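Local coordinates for protein 3-hydroxyacyl-thioester dehydratase X (Mycobacterium tuberculosis, PDB 4OOB) that hydrates trans-2-enoyl-CoA thioesters and dehydrates (3R)-3-hydroxyacyl-CoA, with broad chain-length specificity and a preference for C8 to C12 substrates, at residues 172-177 with 184-189. Sequence-based numbering, arbitrary orientation.
Sequences NPIHTN and FGFPTV
Val189 packs on backbone atoms of 174-177 rather than on that segment's side chains: Val189 CA lies 3.3 Å from Ile174 O in a CA-H...O contact (137° at the hydrogen), and Val189 CG1 reaches Asn177 C at 3.5 Å. That methyl stands anti to its own carbonyl carbon (chi1 -72°), which brings it alongside the peptide between Thr176 and Asn177. Ile174 supplies the second patch. Its CD1 approaches Phe186 CE2 at 4.2 Å and its CG2 Phe184 CB at 4.4 Å, looser, purely apolar packing. Ile174 CG1 lies over the centre of the His175 ring, 3.7 Å above its plane, while His192 stacks on that ring.

No hydrogen bond joins the two segments directly; backbone bonds of Ile174 with Ile190 and of Val189 with Leu224 help to hold them. A type I turn closes 172-175, with His175 N 3.2 Å from Asn172 O; Thr188 OG1 donates to Val189 O at 2.9 Å. Helix 178-183 runs between, N-capped by Asn177 OD1 on Ile179 N and ended by a Schellman motif with Gly185 at C-prime. The contact packs the loops before and after this helix together within the hotdog fold, Phe184 and Phe186 both touching Gln128 of strand 116-128.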
loop_
_atom_site.group_PDB
_atom_site.type_symbol
_atom_site.label_atom_id
_atom_site.label_comp_id
_atom_site.label_asym_id
_atom_site.label_seq_id
_atom_site.Cartn_x
_atom_site.Cartn_y
_atom_site.Cartn_z
ATOM N N ASN A 172 -7.904 -2.803 9.608
ATOM C CA ASN A 172 -9.221 -2.344 9.123
ATOM C C ASN A 172 -10.012 -3.584 8.731
ATOM O O ASN A 172 -9.617 -4.330 7.806
ATOM C CB ASN A 172 -9.012 -1.349 7.972
ATOM C CG ASN A 172 -10.272 -0.976 7.227
ATOM O OD1 ASN A 172 -11.339 -1.275 7.628
ATOM N ND2 ASN A 172 -10.108 -0.309 6.094
ATOM N N PRO A 173 -11.101 -3.862 9.490
ATOM C CA PRO A 173 -11.862 -5.120 9.369
ATOM C C PRO A 173 -12.645 -5.344 8.077
ATOM O O PRO A 173 -13.336 -6.398 7.959
ATOM C CB PRO A 173 -12.823 -5.065 10.549
ATOM C CG PRO A 173 -12.984 -3.633 10.881
ATOM C CD PRO A 173 -11.756 -2.914 10.413
ATOM N N ILE A 174 -12.622 -4.391 7.139
ATOM C CA ILE A 174 -13.216 -4.680 5.815
ATOM C C ILE A 174 -12.376 -5.701 5.040
ATOM O O ILE A 174 -12.848 -6.245 4.079
ATOM C CB ILE A 174 -13.376 -3.464 4.909
ATOM C CG1 ILE A 174 -11.960 -2.969 4.501
ATOM C CG2 ILE A 174 -14.199 -2.352 5.571
ATOM C CD1 ILE A 174 -11.966 -1.715 3.680
ATOM N N HIS A 175 -11.132 -5.937 5.432
ATOM C CA HIS A 175 -10.279 -7.005 4.830
ATOM C C HIS A 175 -10.429 -8.374 5.483
ATOM O O HIS A 175 -9.987 -9.356 4.918
ATOM C CB HIS A 175 -8.818 -6.596 4.935
ATOM C CG HIS A 175 -8.576 -5.231 4.430
ATOM N ND1 HIS A 175 -8.096 -4.212 5.230
ATOM C CD2 HIS A 175 -8.829 -4.683 3.226
ATOM C CE1 HIS A 175 -8.029 -3.107 4.525
ATOM N NE2 HIS A 175 -8.469 -3.369 3.310
ATOM N N THR A 176 -11.064 -8.447 6.667
ATOM C CA THR A 176 -11.140 -9.709 7.439
ATOM C C THR A 176 -12.542 -10.144 7.909
ATOM O O THR A 176 -12.757 -11.334 8.119
ATOM C CB THR A 176 -10.199 -9.667 8.659
ATOM O OG1 THR A 176 -10.631 -8.646 9.545
ATOM C CG2 THR A 176 -8.797 -9.318 8.213
ATOM N N ASN A 177 -13.482 -9.219 8.056
ATOM C CA ASN A 177 -14.819 -9.559 8.507
ATOM C C ASN A 177 -15.885 -9.124 7.516
ATOM O O ASN A 177 -16.044 -7.934 7.271
ATOM C CB ASN A 177 -15.082 -8.936 9.872
ATOM C CG ASN A 177 -16.368 -9.429 10.506
ATOM O OD1 ASN A 177 -17.304 -9.851 9.846
ATOM N ND2 ASN A 177 -16.418 -9.361 11.772
ATOM N N PHE A 184 -19.630 -1.129 4.475
ATOM C CA PHE A 184 -18.952 -0.105 3.725
ATOM C C PHE A 184 -18.978 -0.312 2.213
ATOM O O PHE A 184 -18.156 0.243 1.491
ATOM C CB PHE A 184 -17.542 0.145 4.302
ATOM C CG PHE A 184 -17.589 0.935 5.601
ATOM C CD1 PHE A 184 -17.762 2.326 5.574
ATOM C CD2 PHE A 184 -17.604 0.287 6.833
ATOM C CE1 PHE A 184 -17.854 3.048 6.739
ATOM C CE2 PHE A 184 -17.702 1.013 8.014
ATOM C CZ PHE A 184 -17.814 2.397 7.974
ATOM N N GLY A 185 -19.963 -1.077 1.753
ATOM C CA GLY A 185 -20.291 -1.151 0.326
ATOM C C GLY A 185 -19.638 -2.289 -0.426
ATOM O O GLY A 185 -19.695 -2.309 -1.620
ATOM N N PHE A 186 -18.992 -3.241 0.254
ATOM C CA PHE A 186 -18.282 -4.295 -0.441
ATOM C C PHE A 186 -18.970 -5.604 -0.253
ATOM O O PHE A 186 -19.302 -5.937 0.865
ATOM C CB PHE A 186 -16.883 -4.433 0.126
ATOM C CG PHE A 186 -16.039 -3.212 -0.095
ATOM C CD1 PHE A 186 -15.623 -2.884 -1.369
ATOM C CD2 PHE A 186 -15.721 -2.364 0.959
ATOM C CE1 PHE A 186 -14.855 -1.757 -1.581
ATOM C CE2 PHE A 186 -14.960 -1.258 0.756
ATOM C CZ PHE A 186 -14.526 -0.934 -0.519
ATOM N N PRO A 187 -19.089 -6.403 -1.324
ATOM C CA PRO A 187 -19.842 -7.661 -1.189
ATOM C C PRO A 187 -19.103 -8.784 -0.512
ATOM O O PRO A 187 -19.729 -9.746 -0.136
ATOM C CB PRO A 187 -20.170 -8.035 -2.637
ATOM C CG PRO A 187 -19.070 -7.394 -3.444
ATOM C CD PRO A 187 -18.769 -6.093 -2.735
ATOM N N THR A 188 -17.777 -8.720 -0.417
ATOM C CA THR A 188 -17.017 -9.641 0.420
ATOM C C THR A 188 -15.883 -8.837 1.020
ATOM O O THR A 188 -15.711 -7.645 0.701
ATOM C CB THR A 188 -16.399 -10.814 -0.395
ATOM O OG1 THR A 188 -15.281 -10.351 -1.186
ATOM C CG2 THR A 188 -17.353 -11.381 -1.303
ATOM N N VAL A 189 -15.081 -9.502 1.840
ATOM C CA VAL A 189 -13.836 -8.927 2.366
ATOM C C VAL A 189 -12.894 -8.627 1.210
ATOM O O VAL A 189 -12.998 -9.265 0.181
ATOM C CB VAL A 189 -13.194 -9.906 3.344
ATOM C CG1 VAL A 189 -14.025 -9.931 4.615
ATOM C CG2 VAL A 189 -13.130 -11.327 2.747
#